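Local coordinates for protein lactaldehyde dehydrogenase (Methanocaldococcus jannaschii, PDB 3PQA) that oxidises lactaldehyde to lactate with NAD(+) as the preferred electron acceptor, a step in the biosynthesis of coenzyme F420, at residues B[394-399]-B[430-435]; B[261-266]-B[276-281]. All blocks are in the same frame, centred on the assembly; numbering follows the deposited sequence.

How the contacts relate
The two contacts share the mixed sheet that holds strands 246-250, 278-284 and 396-400, and their centres are 13 Å apart. Ile-276, in the second segment of contact 2, joins them: its CG2 lies 3.5 Å from His-396 CG, 3.6 Å from Leu-395 CD2 and 3.8 Å from Phe-434 CE1, all in contact 1. Cys-275, the active-site cysteine by similarity, directly precedes Ile-276. The side chain of Leu-395 comes within about 4 Å of that of Cys-275, and Gly-435 within about 3 Å of the side chain of Glu-241, also assigned to the active site by similarity. Contact 1 therefore borders the probable catalytic centre, while contact 2 fixes the chain just beyond the cysteine.

Contact 1: residues B[394-399]-B[430-435]; sequences GLHSAI and DNMPFG
Phe-434 turns the edge of its ring toward the face of His-396 in an offset, T-shaped pair, with centroids 5.3 Å apart and planes at 84°. This is the tight part of the contact. The ring corner Phe-434 CE1 comes to 3.5 Å from His-396 NE2, and the phenyl is carried there by a first torsion that sets CG anti to the backbone N (chi1 172°). Met-432 and His-396 reach toward each other from opposite directions, the extended methionine chain bringing CE to the imidazole edge, 3.8 Å from His-396 CE1. Alongside, Leu-395 lays CD1 against the backbone, 3.5 Å from Gly-435 C. At Gly-435 the backbone angles would jam any CB into the preceding carbonyl oxygen.

On the looser side a water mediates the contact. In the imidazole plane, water 1 sits 2.8 Å from His-396 NE2 and accepts from Gly-435 N at 3.0 Å, linking ring to loop backbone. With ND1 bonded to Ser-425 O, both ring nitrogens are engaged and the ring's rotation is fixed. A leucine in place of His-396 would probably cost water 1 its ring partner, leave Ser-425 O without the ND1 bond and deprive Phe-434 of its aromatic partner. Strand 396-400 runs parallel between strands 246-250 and 418-421, while the 430-435 loop meets helix 88-111 and, through Pro-433 O, Thr-459 of the second subunit.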
ATOM      1  N   GLY B 394     -21.860  11.227  14.328  1.00 14.14           N
ATOM      2  CA  GLY B 394     -21.655  10.432  13.136  1.00 13.68           C
ATOM      3  C   GLY B 394     -20.672   9.299  13.353  1.00 12.43           C
ATOM      4  O   GLY B 394     -19.691   9.170  12.611  1.00 12.07           O
ATOM      5  N   LEU B 395     -20.916   8.498  14.386  1.00 12.31           N
ATOM      6  CA  LEU B 395     -20.057   7.344  14.668  1.00 13.14           C
ATOM      7  C   LEU B 395     -20.432   6.111  13.820  1.00 12.48           C
ATOM      8  O   LEU B 395     -19.882   5.931  12.735  1.00 12.16           O
ATOM      9  CB  LEU B 395     -20.042   7.033  16.172  1.00 15.12           C
ATOM     10  CG  LEU B 395     -18.972   6.033  16.618  1.00 14.72           C
ATOM     11  CD1 LEU B 395     -17.598   6.369  16.011  1.00 15.30           C
ATOM     12  CD2 LEU B 395     -18.888   5.987  18.125  1.00 15.39           C
ATOM     13  N   HIS B 396     -21.368   5.274  14.286  1.00 11.96           N
ATOM     14  CA  HIS B 396     -21.803   4.116  13.493  1.00 12.24           C
ATOM     15  C   HIS B 396     -23.289   4.162  13.134  1.00 12.00           C
ATOM     16  O   HIS B 396     -24.099   4.714  13.872  1.00 12.56           O
ATOM     17  CB  HIS B 396     -21.491   2.823  14.249  1.00 13.77           C
ATOM     18  CG  HIS B 396     -20.114   2.281  14.000  1.00 14.02           C
ATOM     19  ND1 HIS B 396     -19.780   0.969  14.249  1.00 13.99           N
ATOM     20  CD2 HIS B 396     -18.993   2.867  13.510  1.00 14.00           C
ATOM     21  CE1 HIS B 396     -18.511   0.768  13.934  1.00 14.05           C
ATOM     22  NE2 HIS B 396     -18.012   1.906  13.478  1.00 14.05           N
ATOM     23  N   SER B 397     -23.624   3.555  11.998  1.00 11.50           N
ATOM     24  CA  SER B 397     -24.999   3.353  11.592  1.00 10.84           C
ATOM     25  C   SER B 397     -25.115   1.923  11.076  1.00 10.94           C
ATOM     26  O   SER B 397     -24.099   1.265  10.819  1.00 11.16           O
ATOM     27  CB  SER B 397     -25.367   4.351  10.494  1.00 11.55           C
ATOM     28  OG  SER B 397     -24.480   4.240   9.388  1.00 12.88           O
ATOM     29  N   ALA B 398     -26.340   1.432  10.948  1.00 10.67           N
ATOM     30  CA  ALA B 398     -26.533   0.071  10.435  1.00 10.92           C
ATOM     31  C   ALA B 398     -27.794   0.027   9.620  1.00 12.29           C
ATOM     32  O   ALA B 398     -28.720   0.822   9.858  1.00 13.01           O
ATOM     33  CB  ALA B 398     -26.609  -0.966  11.581  1.00 10.71           C
ATOM     34  N   ILE B 399     -27.815  -0.905   8.678  1.00 12.89           N
ATOM     35  CA  ILE B 399     -28.982  -1.162   7.842  1.00 14.55           C
ATOM     36  C   ILE B 399     -29.177  -2.663   7.636  1.00 14.27           C
ATOM     37  O   ILE B 399     -28.227  -3.395   7.337  1.00 14.09           O
ATOM     38  CB  ILE B 399     -28.886  -0.437   6.478  1.00 17.15           C
ATOM     39  CG1 ILE B 399     -30.097  -0.801   5.614  1.00 18.18           C
ATOM     40  CG2 ILE B 399     -27.583  -0.773   5.746  1.00 18.21           C
ATOM     41  CD1 ILE B 399     -30.386   0.160   4.540  1.00 18.04           C
ATOM     42  N   ASP B 430     -11.542  -5.641  15.638  1.00 13.12           N
ATOM     43  CA  ASP B 430     -10.480  -4.804  16.238  1.00 14.33           C
ATOM     44  C   ASP B 430      -9.428  -4.329  15.230  1.00 12.26           C
ATOM     45  O   ASP B 430      -8.826  -3.271  15.425  1.00 12.48           O
ATOM     46  CB  ASP B 430      -9.827  -5.458  17.479  1.00 17.32           C
ATOM     47  CG  ASP B 430     -10.383  -4.916  18.825  1.00 17.80           C
ATOM     48  OD1 ASP B 430     -11.227  -4.005  18.863  1.00 17.80           O
ATOM     49  OD2 ASP B 430      -9.942  -5.396  19.877  1.00 17.91           O
ATOM     50  N   ASN B 431      -9.205  -5.089  14.161  1.00 11.80           N
ATOM     51  CA  ASN B 431      -8.196  -4.691  13.147  1.00 11.81           C
ATOM     52  C   ASN B 431      -8.687  -3.748  12.033  1.00 10.95           C
ATOM     53  O   ASN B 431      -7.932  -3.442  11.100  1.00 10.76           O
ATOM     54  CB  ASN B 431      -7.483  -5.913  12.535  1.00 13.26           C
ATOM     55  CG  ASN B 431      -8.348  -6.664  11.545  1.00 13.13           C
ATOM     56  OD1 ASN B 431      -9.562  -6.546  11.560  1.00 13.40           O
ATOM     57  ND2 ASN B 431      -7.713  -7.477  10.693  1.00 13.56           N
ATOM     58  N   MET B 432      -9.932  -3.266  12.146  1.00 10.77           N
ATOM     59  CA  MET B 432     -10.483  -2.350  11.133  1.00  9.84           C
ATOM     60  C   MET B 432     -10.240  -0.893  11.544  1.00 10.59           C
ATOM     61  O   MET B 432     -10.136  -0.626  12.736  1.00 11.54           O
ATOM     62  CB  MET B 432     -11.989  -2.630  10.923  1.00  7.82           C
ATOM     63  CG  MET B 432     -12.941  -1.963  11.924  1.00  8.91           C
ATOM     64  SD  MET B 432     -14.695  -2.468  11.647  1.00  6.10           S
ATOM     65  CE  MET B 432     -15.482  -1.084  12.510  1.00  8.57           C
ATOM     66  N   PRO B 433     -10.138   0.040  10.570  1.00 10.87           N
ATOM     67  CA  PRO B 433     -10.031   1.444  11.017  1.00 10.99           C
ATOM     68  C   PRO B 433     -11.349   1.837  11.654  1.00 11.39           C
ATOM     69  O   PRO B 433     -12.410   1.521  11.116  1.00 12.60           O
ATOM     70  CB  PRO B 433      -9.766   2.226   9.723  1.00 11.44           C
ATOM     71  CG  PRO B 433     -10.270   1.346   8.614  1.00 12.00           C
ATOM     72  CD  PRO B 433     -10.104  -0.087   9.102  1.00 11.43           C
ATOM     73  N   PHE B 434     -11.286   2.476  12.816  1.00 11.49           N
ATOM     74  CA  PHE B 434     -12.490   2.706  13.604  1.00 11.80           C
ATOM     75  C   PHE B 434     -12.570   4.143  14.096  1.00 11.16           C
ATOM     76  O   PHE B 434     -11.631   4.655  14.695  1.00 11.89           O
ATOM     77  CB  PHE B 434     -12.509   1.756  14.816  1.00 13.86           C
ATOM     78  CG  PHE B 434     -13.626   2.038  15.793  1.00 14.46           C
ATOM     79  CD1 PHE B 434     -14.949   1.827  15.425  1.00 14.17           C
ATOM     80  CD2 PHE B 434     -13.347   2.523  17.075  1.00 14.16           C
ATOM     81  CE1 PHE B 434     -15.991   2.096  16.339  1.00 14.60           C
ATOM     82  CE2 PHE B 434     -14.374   2.791  17.991  1.00 14.59           C
ATOM     83  CZ  PHE B 434     -15.694   2.579  17.621  1.00 14.32           C
ATOM     84  N   GLY B 435     -13.701   4.790  13.850  1.00 11.08           N
ATOM     85  CA  GLY B 435     -13.873   6.142  14.364  1.00 11.01           C
ATOM     86  C   GLY B 435     -15.039   6.879  13.754  1.00 10.93           C
ATOM     87  O   GLY B 435     -15.784   6.307  12.966  1.00 11.12           O
TER
HETATM   88  O   HOH W   1     -15.685   3.054  12.387  1.00 12.94           O

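Contact 2: residues B[261-266]-B[276-281]; sequences NALIKG and ISVGMI
Val-278 donates its backbone N-H to Gly-266 O, tying the last turn of helix 256-268 to the chain entering strand 278-284, the next strand of a beta-alpha-beta unit (strand 246-250, helix 256-268, strand 278-284) of the aldehyde dehydrogenase fold. The bond is 3.1 Å from Val-278 N to Gly-266 O and almost straight, 175° at the hydrogen, although the donor stands above the carbonyl plane. Right beside it, Val-278 CG2 presses onto the same peptide, 3.4 Å from Gly-266 C. The valine's first torsion (chi1 168°) turns CG1 anti to the backbone N and leaves CG2 beside that N, facing the helix. So close an approach depends on the glycine: a CB there would run into this methyl.

One turn back along the helix, Leu-263 splits its two methyls between two partners. CD2 crosses to Val-278 CG2 at 3.9 Å, and CD1 meets Ile-281 CD1 tip to tip at 4.1 Å. These apolar contacts span short axes whose closest approach is 9.2 Å and whose directions differ by 138°, so the helix segment runs broadly against the strand.

Farther out, Asn-246 holds the chain on both sides of Val-278, its ND2 bonding Ser-277 O while its backbone pairs with Gly-279. Phe-291 of helix 288-300 and Phe-400 of strand 396-400 also pack on Leu-263. Ser-277 OG is held by Val-274 O in the loop leading from the helix, and it takes part in one more bridge: water 2 lies 2.7 Å from Ser-277 OG and donates to Gly-266 O at 2.8 Å, giving that carbonyl oxygen a second hydrogen bond besides the one from Val-278 N.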
ATOM      1  N   ASN B 261     -32.178 -10.461  16.617  1.00 15.67           N
ATOM      2  CA  ASN B 261     -31.040 -10.981  17.370  1.00 17.42           C
ATOM      3  C   ASN B 261     -29.873 -10.001  17.382  1.00 14.86           C
ATOM      4  O   ASN B 261     -29.307  -9.722  18.442  1.00 14.43           O
ATOM      5  CB  ASN B 261     -30.631 -12.370  16.860  1.00 22.22           C
ATOM      6  CG  ASN B 261     -31.687 -13.422  17.166  1.00 22.90           C
ATOM      7  OD1 ASN B 261     -32.516 -13.247  18.070  1.00 22.85           O
ATOM      8  ND2 ASN B 261     -31.671 -14.518  16.412  1.00 22.88           N
ATOM      9  N   ALA B 262     -29.561  -9.444  16.212  1.00 13.22           N
ATOM     10  CA  ALA B 262     -28.441  -8.503  16.092  1.00 12.47           C
ATOM     11  C   ALA B 262     -28.712  -7.248  16.894  1.00 12.10           C
ATOM     12  O   ALA B 262     -27.792  -6.712  17.526  1.00 12.88           O
ATOM     13  CB  ALA B 262     -28.170  -8.149  14.623  1.00 12.97           C
ATOM     14  N   LEU B 263     -29.967  -6.789  16.885  1.00 12.83           N
ATOM     15  CA  LEU B 263     -30.304  -5.534  17.563  1.00 14.06           C
ATOM     16  C   LEU B 263     -30.454  -5.694  19.066  1.00 13.16           C
ATOM     17  O   LEU B 263     -30.227  -4.739  19.804  1.00 13.82           O
ATOM     18  CB  LEU B 263     -31.528  -4.851  16.932  1.00 16.82           C
ATOM     19  CG  LEU B 263     -31.271  -4.281  15.526  1.00 16.78           C
ATOM     20  CD1 LEU B 263     -32.586  -4.031  14.791  1.00 17.18           C
ATOM     21  CD2 LEU B 263     -30.430  -2.990  15.578  1.00 17.13           C
ATOM     22  N   ILE B 264     -30.834  -6.888  19.515  1.00 13.05           N
ATOM     23  CA  ILE B 264     -30.828  -7.203  20.954  1.00 13.51           C
ATOM     24  C   ILE B 264     -29.410  -7.062  21.505  1.00 13.07           C
ATOM     25  O   ILE B 264     -29.208  -6.391  22.507  1.00 13.47           O
ATOM     26  CB  ILE B 264     -31.449  -8.606  21.259  1.00 14.92           C
ATOM     27  CG1 ILE B 264     -32.970  -8.559  21.086  1.00 15.71           C
ATOM     28  CG2 ILE B 264     -31.065  -9.102  22.658  1.00 15.67           C
ATOM     29  CD1 ILE B 264     -33.715  -7.728  22.158  1.00 15.04           C
ATOM     30  N   LYS B 265     -28.428  -7.655  20.835  1.00 13.20           N
ATOM     31  CA  LYS B 265     -27.016  -7.494  21.222  1.00 15.10           C
ATOM     32  C   LYS B 265     -26.597  -6.023  21.206  1.00 13.01           C
ATOM     33  O   LYS B 265     -26.069  -5.497  22.191  1.00 13.34           O
ATOM     34  CB  LYS B 265     -26.096  -8.301  20.290  1.00 20.78           C
ATOM     35  CG  LYS B 265     -26.245  -9.806  20.434  1.00 24.79           C
ATOM     36  CD  LYS B 265     -25.224 -10.529  19.573  1.00 22.94           C
ATOM     37  CE  LYS B 265     -25.787 -11.820  18.953  1.00 25.11           C
ATOM     38  NZ  LYS B 265     -25.699 -13.022  19.830  1.00 23.74           N
ATOM     39  N   GLY B 266     -26.855  -5.352  20.084  1.00 12.09           N
ATOM     40  CA  GLY B 266     -26.424  -3.967  19.889  1.00 11.57           C
ATOM     41  C   GLY B 266     -27.056  -3.005  20.884  1.00 11.80           C
ATOM     42  O   GLY B 266     -26.434  -2.009  21.290  1.00 13.24           O
ATOM     43  N   ILE B 276     -20.772   2.789  20.383  1.00 14.12           N
ATOM     44  CA  ILE B 276     -21.477   2.316  19.177  1.00 15.11           C
ATOM     45  C   ILE B 276     -22.771   1.513  19.455  1.00 13.22           C
ATOM     46  O   ILE B 276     -23.325   0.874  18.549  1.00 12.49           O
ATOM     47  CB  ILE B 276     -20.533   1.536  18.215  1.00 17.26           C
ATOM     48  CG1 ILE B 276     -19.754   0.450  18.957  1.00 19.07           C
ATOM     49  CG2 ILE B 276     -19.590   2.506  17.497  1.00 19.04           C
ATOM     50  CD1 ILE B 276     -18.858  -0.393  18.046  1.00 17.68           C
ATOM     51  N   SER B 277     -23.241   1.564  20.704  1.00 12.38           N
ATOM     52  CA  SER B 277     -24.545   1.010  21.088  1.00 12.25           C
ATOM     53  C   SER B 277     -25.672   1.575  20.234  1.00 11.96           C
ATOM     54  O   SER B 277     -25.601   2.704  19.736  1.00 11.83           O
ATOM     55  CB  SER B 277     -24.866   1.330  22.563  1.00 12.84           C
ATOM     56  OG  SER B 277     -23.969   0.674  23.439  1.00 16.30           O
ATOM     57  N   VAL B 278     -26.701   0.761  20.037  1.00 12.38           N
ATOM     58  CA  VAL B 278     -27.872   1.168  19.282  1.00 12.46           C
ATOM     59  C   VAL B 278     -28.499   2.374  19.994  1.00 12.25           C
ATOM     60  O   VAL B 278     -28.826   2.298  21.186  1.00 12.92           O
ATOM     61  CB  VAL B 278     -28.893   0.005  19.206  1.00 13.59           C
ATOM     62  CG1 VAL B 278     -30.268   0.477  18.663  1.00 14.51           C
ATOM     63  CG2 VAL B 278     -28.316  -1.158  18.366  1.00 14.41           C
ATOM     64  N   GLY B 279     -28.656   3.471  19.252  1.00 12.15           N
ATOM     65  CA  GLY B 279     -29.239   4.722  19.769  1.00 12.84           C
ATOM     66  C   GLY B 279     -30.680   4.921  19.342  1.00 13.36           C
ATOM     67  O   GLY B 279     -31.470   5.562  20.055  1.00 14.09           O
ATOM     68  N   MET B 280     -31.023   4.421  18.160  1.00 13.31           N
ATOM     69  CA  MET B 280     -32.420   4.445  17.695  1.00 13.85           C
ATOM     70  C   MET B 280     -32.597   3.363  16.651  1.00 14.08           C
ATOM     71  O   MET B 280     -31.633   2.986  15.973  1.00 13.38           O
ATOM     72  CB  MET B 280     -32.818   5.846  17.149  1.00 14.78           C
ATOM     73  CG  MET B 280     -32.131   6.328  15.849  1.00 16.55           C
ATOM     74  SD  MET B 280     -32.614   8.011  15.285  1.00 14.61           S
ATOM     75  CE  MET B 280     -31.084   8.941  15.565  1.00 16.68           C
ATOM     76  N   ILE B 281     -33.812   2.834  16.546  1.00 13.99           N
ATOM     77  CA  ILE B 281     -34.120   1.868  15.484  1.00 14.52           C
ATOM     78  C   ILE B 281     -35.180   2.531  14.620  1.00 14.82           C
ATOM     79  O   ILE B 281     -36.216   2.968  15.152  1.00 14.27           O
ATOM     80  CB  ILE B 281     -34.648   0.504  16.039  1.00 15.01           C
ATOM     81  CG1 ILE B 281     -33.597  -0.150  16.945  1.00 15.45           C
ATOM     82  CG2 ILE B 281     -35.068  -0.451  14.892  1.00 15.51           C
ATOM     83  CD1 ILE B 281     -34.062  -1.434  17.629  1.00 15.22           C
TER
HETATM   84  O   HOH W   2     -24.929  -1.847  23.655  1.00 14.07           O